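PDB 5ITG: sorbitol dehydrogenase from Gluconobacter oxydans, which probably oxidises D-sorbitol to L-sorbose with an NADP-type cofactor, through a Rossmann-fold domain of the mannitol dehydrogenase family. Local coordinates for residues M1-S9 with F75-S83; P17-I28 with E41-E50. One frame throughout, in Å; residues are numbered along the deposited sequence.

Contact 1: residues M1-S9 with F75-S83; sequences MITRETLKS and FKAQDCLYS
Glu5 and Asp79 join the N-terminal segment to the Schellman motif that ends helix 66-77 of the Rossmann domain. The backbone N of Glu5 donates to Asp79 OD2 at 2.8 Å, with an N-H...O angle of 157°. This oxygen is met on its anti side, 29° out of the carboxylate plane. Beyond the bond, Glu5 OE1 lies 4.3 Å from Asp79 OD1, a closeness of like charges that would be expected to raise the proton affinity of one or both groups.

One residue before Arg4, Thr3 packs against the loop that leaves the helix. A chi1 of -58° puts Thr3 OG1 beside the backbone N and turns the CG2 methyl to the far side, where it crosses Leu81 obliquely, 3.7 Å from Leu81 CB. The carbonyl oxygen of Thr3 faces the aliphatic part of Gln78, 3.3 Å from CG, and is buried there without a hydrogen-bonding partner in the model. Lys8 and Leu81 meet tip to tip: NZ stands 3.3 Å from Leu81 CD2 and packs on Pro17, the Lys8 side chain also touching Val97 of strand 93-106. NZ too is buried without a modelled partner.

The second shell holds these groups in place. The extended Gln78 side chain returns to its own segment, where NE2 donates to Leu81 O at 2.8 Å, while Asp251 also meets NE2 and the backbone N of Asp252 meets OE1, fixing the rotation of the amide. Gln78 to Leu81 form a type I' turn with positive phi at both Asp79 and Cys80; Asp79 is the C-prime residue of the Schellman motif. At the helix end, Phe75 O accepts from Cys80 N at 2.7 Å and from Gln78 N, one on each face of the carbonyl plane.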
loop_
_atom_site.group_PDB
_atom_site.type_symbol
_atom_site.label_atom_id
_atom_site.label_comp_id
_atom_site.label_asym_id
_atom_site.label_seq_id
_atom_site.Cartn_x
_atom_site.Cartn_y
_atom_site.Cartn_z
HETATM N N MSE A 1 -21.265 12.362 21.170
HETATM C CA MSE A 1 -20.653 11.973 22.473
HETATM C C MSE A 1 -19.180 11.624 22.291
HETATM O O MSE A 1 -18.773 11.141 21.235
HETATM C CB MSE A 1 -21.393 10.770 23.067
HETATM C CG MSE A 1 -21.154 9.461 22.335
HETATM SE SE MSE A 1 -22.206 8.011 23.060
HETATM C CE MSE A 1 -21.337 7.826 24.774
ATOM N N ILE A 2 -18.383 11.871 23.324
ATOM C CA ILE A 2 -16.960 11.576 23.264
ATOM C C ILE A 2 -16.738 10.065 23.301
ATOM O O ILE A 2 -17.580 9.318 23.799
ATOM C CB ILE A 2 -16.203 12.231 24.438
ATOM C CG1 ILE A 2 -16.535 13.725 24.502
ATOM C CG2 ILE A 2 -14.700 12.052 24.251
ATOM C CD1 ILE A 2 -15.826 14.466 25.619
ATOM N N THR A 3 -15.607 9.618 22.765
ATOM C CA THR A 3 -15.292 8.195 22.735
ATOM C C THR A 3 -14.466 7.772 23.942
ATOM O O THR A 3 -13.334 8.215 24.119
ATOM C CB THR A 3 -14.515 7.819 21.456
ATOM O OG1 THR A 3 -15.284 8.180 20.301
ATOM C CG2 THR A 3 -14.243 6.321 21.422
ATOM N N ARG A 4 -15.043 6.908 24.768
ATOM C CA ARG A 4 -14.366 6.405 25.956
ATOM C C ARG A 4 -14.753 4.960 26.245
ATOM O O ARG A 4 -15.777 4.473 25.773
ATOM C CB ARG A 4 -14.688 7.283 27.171
ATOM C CG ARG A 4 -13.826 8.538 27.265
ATOM C CD ARG A 4 -14.094 9.308 28.552
ATOM N NE ARG A 4 -15.268 10.173 28.458
ATOM C CZ ARG A 4 -15.286 11.341 27.821
ATOM N NH1 ARG A 4 -14.191 11.790 27.221
ATOM N NH2 ARG A 4 -16.399 12.061 27.786
ATOM N N GLU A 5 -13.921 4.283 27.026
ATOM C CA GLU A 5 -14.160 2.890 27.380
ATOM C C GLU A 5 -15.523 2.700 28.041
ATOM O O GLU A 5 -16.229 1.735 27.757
ATOM C CB GLU A 5 -13.052 2.404 28.319
ATOM C CG GLU A 5 -13.096 0.921 28.641
ATOM C CD GLU A 5 -11.896 0.476 29.461
ATOM O OE1 GLU A 5 -11.712 1.005 30.579
ATOM O OE2 GLU A 5 -11.137 -0.397 28.986
ATOM N N THR A 6 -15.890 3.632 28.914
ATOM C CA THR A 6 -17.161 3.554 29.625
ATOM C C THR A 6 -18.313 4.101 28.789
ATOM O O THR A 6 -19.434 3.594 28.853
ATOM C CB THR A 6 -17.100 4.345 30.949
ATOM O OG1 THR A 6 -15.880 4.038 31.637
ATOM C CG2 THR A 6 -18.276 3.976 31.843
ATOM N N LEU A 7 -18.030 5.135 28.002
ATOM C CA LEU A 7 -19.046 5.760 27.165
ATOM C C LEU A 7 -19.320 4.992 25.879
ATOM O O LEU A 7 -19.542 5.593 24.830
ATOM C CB LEU A 7 -18.633 7.195 26.823
ATOM C CG LEU A 7 -18.530 8.176 27.993
ATOM C CD1 LEU A 7 -18.112 9.539 27.472
ATOM C CD2 LEU A 7 -19.872 8.274 28.708
ATOM N N LYS A 8 -19.311 3.667 25.963
ATOM C CA LYS A 8 -19.565 2.839 24.791
ATOM C C LYS A 8 -21.042 2.578 24.536
ATOM O O LYS A 8 -21.437 1.463 24.195
ATOM C CB LYS A 8 -18.818 1.509 24.898
ATOM C CG LYS A 8 -17.365 1.607 24.490
ATOM C CD LYS A 8 -16.734 0.241 24.361
ATOM C CE LYS A 8 -15.423 0.328 23.608
ATOM N NZ LYS A 8 -15.631 0.906 22.247
ATOM N N SER A 9 -21.852 3.619 24.711
ATOM C CA SER A 9 -23.290 3.542 24.470
ATOM C C SER A 9 -23.518 4.330 23.182
ATOM O O SER A 9 -24.347 5.238 23.125
ATOM C CB SER A 9 -24.065 4.189 25.621
ATOM O OG SER A 9 -23.793 3.542 26.851
ATOM N N PHE A 75 -4.847 9.540 22.057
ATOM C CA PHE A 75 -5.165 8.112 22.004
ATOM C C PHE A 75 -5.494 7.616 23.410
ATOM O O PHE A 75 -6.558 7.044 23.647
ATOM C CB PHE A 75 -3.977 7.318 21.445
ATOM C CG PHE A 75 -4.048 7.072 19.958
ATOM C CD1 PHE A 75 -4.916 6.112 19.438
ATOM C CD2 PHE A 75 -3.254 7.802 19.078
ATOM C CE1 PHE A 75 -4.992 5.885 18.060
ATOM C CE2 PHE A 75 -3.323 7.584 17.696
ATOM C CZ PHE A 75 -4.196 6.623 17.189
ATOM N N LYS A 76 -4.576 7.841 24.345
ATOM C CA LYS A 76 -4.786 7.421 25.726
ATOM C C LYS A 76 -6.073 8.029 26.289
ATOM O O LYS A 76 -6.783 7.389 27.061
ATOM C CB LYS A 76 -3.589 7.839 26.589
ATOM C CG LYS A 76 -2.269 7.187 26.182
ATOM C CD LYS A 76 -2.272 5.678 26.441
ATOM C CE LYS A 76 -2.339 5.368 27.934
ATOM N NZ LYS A 76 -2.251 3.904 28.221
ATOM N N ALA A 77 -6.377 9.259 25.890
ATOM C CA ALA A 77 -7.579 9.941 26.365
ATOM C C ALA A 77 -8.857 9.199 25.981
ATOM O O ALA A 77 -9.843 9.219 26.720
ATOM C CB ALA A 77 -7.620 11.369 25.818
ATOM N N GLN A 78 -8.845 8.546 24.824
ATOM C CA GLN A 78 -10.018 7.805 24.373
ATOM C C GLN A 78 -9.853 6.310 24.595
ATOM O O GLN A 78 -10.515 5.502 23.938
ATOM C CB GLN A 78 -10.281 8.076 22.889
ATOM C CG GLN A 78 -10.719 9.496 22.593
ATOM C CD GLN A 78 -10.933 9.746 21.113
ATOM O OE1 GLN A 78 -11.293 10.852 20.707
ATOM N NE2 GLN A 78 -10.713 8.719 20.296
ATOM N N ASP A 79 -8.975 5.949 25.532
ATOM C CA ASP A 79 -8.704 4.548 25.844
ATOM C C ASP A 79 -8.245 3.811 24.590
ATOM O O ASP A 79 -8.510 2.618 24.423
ATOM C CB ASP A 79 -9.954 3.870 26.423
ATOM C CG ASP A 79 -10.279 4.345 27.830
ATOM O OD1 ASP A 79 -9.427 4.173 28.724
ATOM O OD2 ASP A 79 -11.385 4.889 28.042
ATOM N N CYS A 80 -7.550 4.548 23.724
ATOM C CA CYS A 80 -7.025 4.040 22.460
ATOM C C CYS A 80 -8.105 3.637 21.461
ATOM O O CYS A 80 -7.806 3.058 20.415
ATOM C CB CYS A 80 -6.067 2.873 22.711
ATOM S SG CYS A 80 -4.472 3.398 23.403
ATOM N N LEU A 81 -9.356 3.950 21.786
ATOM C CA LEU A 81 -10.487 3.649 20.909
ATOM C C LEU A 81 -10.604 4.742 19.847
ATOM O O LEU A 81 -10.323 5.909 20.115
ATOM C CB LEU A 81 -11.794 3.617 21.707
ATOM C CG LEU A 81 -12.017 2.562 22.792
ATOM C CD1 LEU A 81 -13.170 3.013 23.680
ATOM C CD2 LEU A 81 -12.315 1.206 22.169
ATOM N N TYR A 82 -11.022 4.364 18.645
ATOM C CA TYR A 82 -11.197 5.329 17.562
ATOM C C TYR A 82 -12.278 4.833 16.614
ATOM O O TYR A 82 -12.614 3.647 16.610
ATOM C CB TYR A 82 -9.888 5.549 16.793
ATOM C CG TYR A 82 -9.329 4.306 16.152
ATOM C CD1 TYR A 82 -8.536 3.421 16.878
ATOM C CD2 TYR A 82 -9.610 4.000 14.821
ATOM C CE1 TYR A 82 -8.030 2.255 16.295
ATOM C CE2 TYR A 82 -9.113 2.842 14.229
ATOM C CZ TYR A 82 -8.324 1.974 14.972
ATOM O OH TYR A 82 -7.836 0.825 14.393
ATOM N N SER A 83 -12.837 5.736 15.819
ATOM C CA SER A 83 -13.888 5.337 14.896
ATOM C C SER A 83 -13.376 5.177 13.477
ATOM O O SER A 83 -12.538 5.942 13.005
ATOM C CB SER A 83 -15.034 6.348 14.904
ATOM O OG SER A 83 -14.629 7.582 14.351
#

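Contact 2: residues P17-I28 with E41-E50; sequences PPYDIDGIKPGI and EAFYVEQILE
The carboxylate of Glu46 is gripped at both oxygens, OE1 by the hydroxyl of Tyr19 and OE2 by the backbone N of Gly99 on strand 93-106. Tyr19 OH donates to Glu46 OE1 at a modelled 2.4 Å, so short that the exact length is doubtful. OE1 sits at the edge of the Tyr19 ring, close to its plane, yet ring and carboxylate are turned 88° against each other. A bend at chi2 (84°) swings the Glu46 carboxylate toward the ring.

The Tyr19 ring is held between two side chains. Pro17 CB lies over one face and Leu49 CB over the other, each about 3.6 Å from the plane and offset toward the rim. Leu49 also sends CD2 over the ring in a CH-pi contact, 3.9 Å from the centroid, with the closest approach to CZ. An inverse gamma turn centred on Pro18 folds the chain so that Pro17 lies against the Tyr19 ring; its closing bond, Tyr19 N to Pro17 O, is weak. Pro18 O in turn lies 3.4 Å from Glu50 CB at the outer end of the contact.

Deeper in, Leu49 is shared: Ile24 CG2 meets its CG at 3.6 Å, the two side chains crossing at about a right angle. Further along, Ile28 slides past Val45, CD1 to CG2 at 4.0 Å, and past Glu41, whose OE2 lies 3.9 Å from Ile28 CG2 while its hydrogen bond goes to Ser127 OG. Ile28 of strand 26-31 thus packs on helix 41-46, and Ile24, just before the strand, on Leu49 in the chain after it. This strand pairs in parallel with strand 56-61 beyond the helix, as in the opening beta-alpha-beta unit of a Rossmann fold.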
loop_
_atom_site.group_PDB
_atom_site.type_symbol
_atom_site.label_atom_id
_atom_site.label_comp_id
_atom_site.label_asym_id
_atom_site.label_seq_id
_atom_site.Cartn_x
_atom_site.Cartn_y
_atom_site.Cartn_z
ATOM N N PRO A 17 -16.988 -2.634 19.379
ATOM C CA PRO A 17 -16.156 -3.833 19.257
ATOM C C PRO A 17 -16.997 -5.075 19.529
ATOM O O PRO A 17 -17.700 -5.142 20.530
ATOM C CB PRO A 17 -15.085 -3.607 20.315
ATOM C CG PRO A 17 -14.912 -2.119 20.281
ATOM C CD PRO A 17 -16.338 -1.627 20.235
ATOM N N PRO A 18 -16.942 -6.070 18.633
ATOM C CA PRO A 18 -17.711 -7.308 18.795
ATOM C C PRO A 18 -17.068 -8.318 19.747
ATOM O O PRO A 18 -16.930 -9.496 19.412
ATOM C CB PRO A 18 -17.790 -7.840 17.372
ATOM C CG PRO A 18 -16.435 -7.477 16.833
ATOM C CD PRO A 18 -16.264 -6.043 17.324
ATOM N N TYR A 19 -16.681 -7.854 20.930
ATOM C CA TYR A 19 -16.048 -8.710 21.930
ATOM C C TYR A 19 -15.894 -7.939 23.236
ATOM O O TYR A 19 -16.014 -6.718 23.256
ATOM C CB TYR A 19 -14.673 -9.165 21.427
ATOM C CG TYR A 19 -13.791 -8.017 20.991
ATOM C CD1 TYR A 19 -13.149 -7.207 21.927
ATOM C CD2 TYR A 19 -13.630 -7.715 19.640
ATOM C CE1 TYR A 19 -12.371 -6.129 21.533
ATOM C CE2 TYR A 19 -12.854 -6.635 19.232
ATOM C CZ TYR A 19 -12.228 -5.849 20.184
ATOM O OH TYR A 19 -11.458 -4.788 19.788
ATOM N N ASP A 20 -15.637 -8.652 24.328
ATOM C CA ASP A 20 -15.462 -7.996 25.616
ATOM C C ASP A 20 -14.091 -7.327 25.598
ATOM O O ASP A 20 -13.064 -8.006 25.618
ATOM C CB ASP A 20 -15.520 -9.020 26.751
ATOM C CG ASP A 20 -15.693 -8.370 28.111
ATOM O OD1 ASP A 20 -15.108 -7.286 28.335
ATOM O OD2 ASP A 20 -16.404 -8.951 28.962
ATOM N N ILE A 21 -14.076 -5.999 25.560
ATOM C CA ILE A 21 -12.826 -5.253 25.515
ATOM C C ILE A 21 -11.934 -5.526 26.729
ATOM O O ILE A 21 -10.715 -5.360 26.665
ATOM C CB ILE A 21 -13.093 -3.732 25.408
ATOM C CG1 ILE A 21 -11.770 -2.975 25.263
ATOM C CG2 ILE A 21 -13.861 -3.247 26.633
ATOM C CD1 ILE A 21 -11.913 -1.469 25.314
ATOM N N ASP A 22 -12.539 -5.954 27.832
ATOM C CA ASP A 22 -11.779 -6.236 29.047
ATOM C C ASP A 22 -11.123 -7.610 29.020
ATOM O O ASP A 22 -10.214 -7.884 29.802
ATOM C CB ASP A 22 -12.686 -6.141 30.278
ATOM C CG ASP A 22 -13.382 -4.801 30.388
ATOM O OD1 ASP A 22 -12.684 -3.761 30.380
ATOM O OD2 ASP A 22 -14.629 -4.790 30.489
ATOM N N GLY A 23 -11.581 -8.472 28.119
ATOM C CA GLY A 23 -11.028 -9.811 28.041
ATOM C C GLY A 23 -9.842 -10.018 27.115
ATOM O O GLY A 23 -9.145 -11.025 27.226
ATOM N N ILE A 24 -9.595 -9.079 26.209
ATOM C CA ILE A 24 -8.485 -9.237 25.281
ATOM C C ILE A 24 -7.130 -8.882 25.885
ATOM O O ILE A 24 -7.021 -7.980 26.717
ATOM C CB ILE A 24 -8.712 -8.405 23.988
ATOM C CG1 ILE A 24 -8.743 -6.907 24.306
ATOM C CG2 ILE A 24 -10.021 -8.824 23.341
ATOM C CD1 ILE A 24 -8.901 -6.020 23.078
ATOM N N LYS A 25 -6.103 -9.613 25.459
ATOM C CA LYS A 25 -4.734 -9.408 25.924
ATOM C C LYS A 25 -3.785 -9.228 24.734
ATOM O O LYS A 25 -3.983 -9.826 23.675
ATOM C CB LYS A 25 -4.288 -10.604 26.769
ATOM C CG LYS A 25 -5.100 -10.789 28.050
ATOM C CD LYS A 25 -4.709 -12.065 28.781
ATOM C CE LYS A 25 -5.365 -12.142 30.162
ATOM N NZ LYS A 25 -6.856 -12.152 30.107
ATOM N N PRO A 26 -2.730 -8.412 24.902
ATOM C CA PRO A 26 -1.725 -8.120 23.869
ATOM C C PRO A 26 -0.985 -9.331 23.287
ATOM O O PRO A 26 -0.483 -10.185 24.022
ATOM C CB PRO A 26 -0.768 -7.161 24.576
ATOM C CG PRO A 26 -1.648 -6.483 25.590
ATOM C CD PRO A 26 -2.449 -7.642 26.128
ATOM N N GLY A 27 -0.917 -9.388 21.957
ATOM C CA GLY A 27 -0.223 -10.470 21.282
ATOM C C GLY A 27 0.627 -9.936 20.142
ATOM O O GLY A 27 1.457 -10.649 19.569
ATOM N N ILE A 28 0.417 -8.663 19.820
ATOM C CA ILE A 28 1.129 -7.998 18.732
ATOM C C ILE A 28 1.611 -6.611 19.150
ATOM O O ILE A 28 0.892 -5.874 19.831
ATOM C CB ILE A 28 0.194 -7.781 17.506
ATOM C CG1 ILE A 28 -0.415 -9.109 17.063
ATOM C CG2 ILE A 28 0.970 -7.130 16.356
ATOM C CD1 ILE A 28 -1.590 -8.935 16.114
ATOM N N GLU A 41 -4.616 -3.588 9.139
ATOM C CA GLU A 41 -4.180 -4.591 10.110
ATOM C C GLU A 41 -5.074 -4.626 11.358
ATOM O O GLU A 41 -5.550 -5.687 11.767
ATOM C CB GLU A 41 -2.734 -4.337 10.542
ATOM C CG GLU A 41 -2.162 -5.479 11.387
ATOM C CD GLU A 41 -0.796 -5.171 11.963
ATOM O OE1 GLU A 41 0.001 -4.502 11.272
ATOM O OE2 GLU A 41 -0.508 -5.614 13.100
ATOM N N ALA A 42 -5.301 -3.469 11.965
ATOM C CA ALA A 42 -6.136 -3.402 13.161
ATOM C C ALA A 42 -7.551 -3.872 12.846
ATOM O O ALA A 42 -8.230 -4.468 13.689
ATOM C CB ALA A 42 -6.162 -1.969 13.704
ATOM N N PHE A 43 -7.982 -3.602 11.618
ATOM C CA PHE A 43 -9.317 -3.971 11.134
ATOM C C PHE A 43 -9.516 -5.481 11.101
ATOM O O PHE A 43 -10.544 -5.989 11.563
ATOM C CB PHE A 43 -9.523 -3.392 9.727
ATOM C CG PHE A 43 -10.857 -3.709 9.120
ATOM C CD1 PHE A 43 -12.005 -3.038 9.534
ATOM C CD2 PHE A 43 -10.964 -4.662 8.113
ATOM C CE1 PHE A 43 -13.245 -3.307 8.951
ATOM C CE2 PHE A 43 -12.197 -4.943 7.521
ATOM C CZ PHE A 43 -13.342 -4.262 7.942
ATOM N N TYR A 44 -8.544 -6.204 10.550
ATOM C CA TYR A 44 -8.646 -7.663 10.480
ATOM C C TYR A 44 -8.560 -8.305 11.863
ATOM O O TYR A 44 -9.305 -9.241 12.171
ATOM C CB TYR A 44 -7.553 -8.237 9.568
ATOM C CG TYR A 44 -7.819 -8.023 8.092
ATOM C CD1 TYR A 44 -8.730 -8.827 7.402
ATOM C CD2 TYR A 44 -7.170 -7.006 7.388
ATOM C CE1 TYR A 44 -8.989 -8.627 6.041
ATOM C CE2 TYR A 44 -7.421 -6.794 6.028
ATOM C CZ TYR A 44 -8.329 -7.604 5.362
ATOM O OH TYR A 44 -8.578 -7.385 4.025
ATOM N N VAL A 45 -7.659 -7.800 12.701
ATOM C CA VAL A 45 -7.512 -8.342 14.042
ATOM C C VAL A 45 -8.806 -8.157 14.832
ATOM O O VAL A 45 -9.227 -9.048 15.580
ATOM C CB VAL A 45 -6.334 -7.666 14.781
ATOM C CG1 VAL A 45 -6.345 -8.047 16.257
ATOM C CG2 VAL A 45 -5.017 -8.101 14.139
ATOM N N GLU A 46 -9.442 -7.005 14.647
ATOM C CA GLU A 46 -10.690 -6.684 15.328
ATOM C C GLU A 46 -11.744 -7.769 15.097
ATOM O O GLU A 46 -12.586 -8.023 15.961
ATOM C CB GLU A 46 -11.228 -5.343 14.818
ATOM C CG GLU A 46 -12.515 -4.879 15.482
ATOM C CD GLU A 46 -12.263 -4.156 16.788
ATOM O OE1 GLU A 46 -11.216 -4.415 17.417
ATOM O OE2 GLU A 46 -13.114 -3.336 17.191
ATOM N N GLN A 47 -11.682 -8.410 13.933
ATOM C CA GLN A 47 -12.645 -9.442 13.564
ATOM C C GLN A 47 -12.333 -10.861 14.034
ATOM O O GLN A 47 -13.139 -11.763 13.834
ATOM C CB GLN A 47 -12.835 -9.440 12.050
ATOM C CG GLN A 47 -13.311 -8.105 11.504
ATOM C CD GLN A 47 -13.220 -8.039 9.994
ATOM O OE1 GLN A 47 -13.929 -8.758 9.286
ATOM N NE2 GLN A 47 -12.333 -7.181 9.490
ATOM N N ILE A 48 -11.173 -11.072 14.644
ATOM C CA ILE A 48 -10.833 -12.403 15.143
ATOM C C ILE A 48 -10.599 -12.384 16.650
ATOM O O ILE A 48 -10.315 -13.416 17.257
ATOM C CB ILE A 48 -9.577 -12.978 14.432
ATOM C CG1 ILE A 48 -8.416 -11.984 14.500
ATOM C CG2 ILE A 48 -9.905 -13.310 12.983
ATOM C CD1 ILE A 48 -7.789 -11.847 15.877
ATOM N N LEU A 49 -10.729 -11.205 17.253
ATOM C CA LEU A 49 -10.518 -11.046 18.686
ATOM C C LEU A 49 -11.597 -11.769 19.500
ATOM O O LEU A 49 -11.386 -12.119 20.662
ATOM C CB LEU A 49 -10.498 -9.557 19.034
ATOM C CG LEU A 49 -9.291 -9.027 19.814
ATOM C CD1 LEU A 49 -8.000 -9.622 19.277
ATOM C CD2 LEU A 49 -9.263 -7.509 19.712
ATOM N N GLU A 50 -12.753 -11.984 18.882
ATOM C CA GLU A 50 -13.851 -12.675 19.546
ATOM C C GLU A 50 -13.591 -14.179 19.508
ATOM O O GLU A 50 -14.282 -14.953 20.165
ATOM C CB GLU A 50 -15.171 -12.365 18.837
ATOM C CG GLU A 50 -15.203 -12.820 17.389
ATOM C CD GLU A 50 -16.485 -12.426 16.683
ATOM O OE1 GLU A 50 -17.571 -12.808 17.174
ATOM O OE2 GLU A 50 -16.404 -11.737 15.640
#

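In the fold
From the N terminus, the chain runs through residues 1-9, continues past strand 14-15 and enters 17-28, which leads into strand 26-31. Helices 35-39 and 41-46 follow, and contact 2 closes this short loop, with 12 residues between its segments. Contact 1 closes only after strand 56-61, at the C-terminal end of helix 66-77 and the turn beyond it, so contact 2 is nested inside its loop. Their centres are about 15 Å apart and they touch, Lys8 against Pro17 and Tyr82 against Ala42. Both reach the same mixed sheet: contact 1 ties down the N-terminal tail, contact 2 joins the loop before strand 26-31, and the strand's first residues, to helix 41-46 and the chain after it.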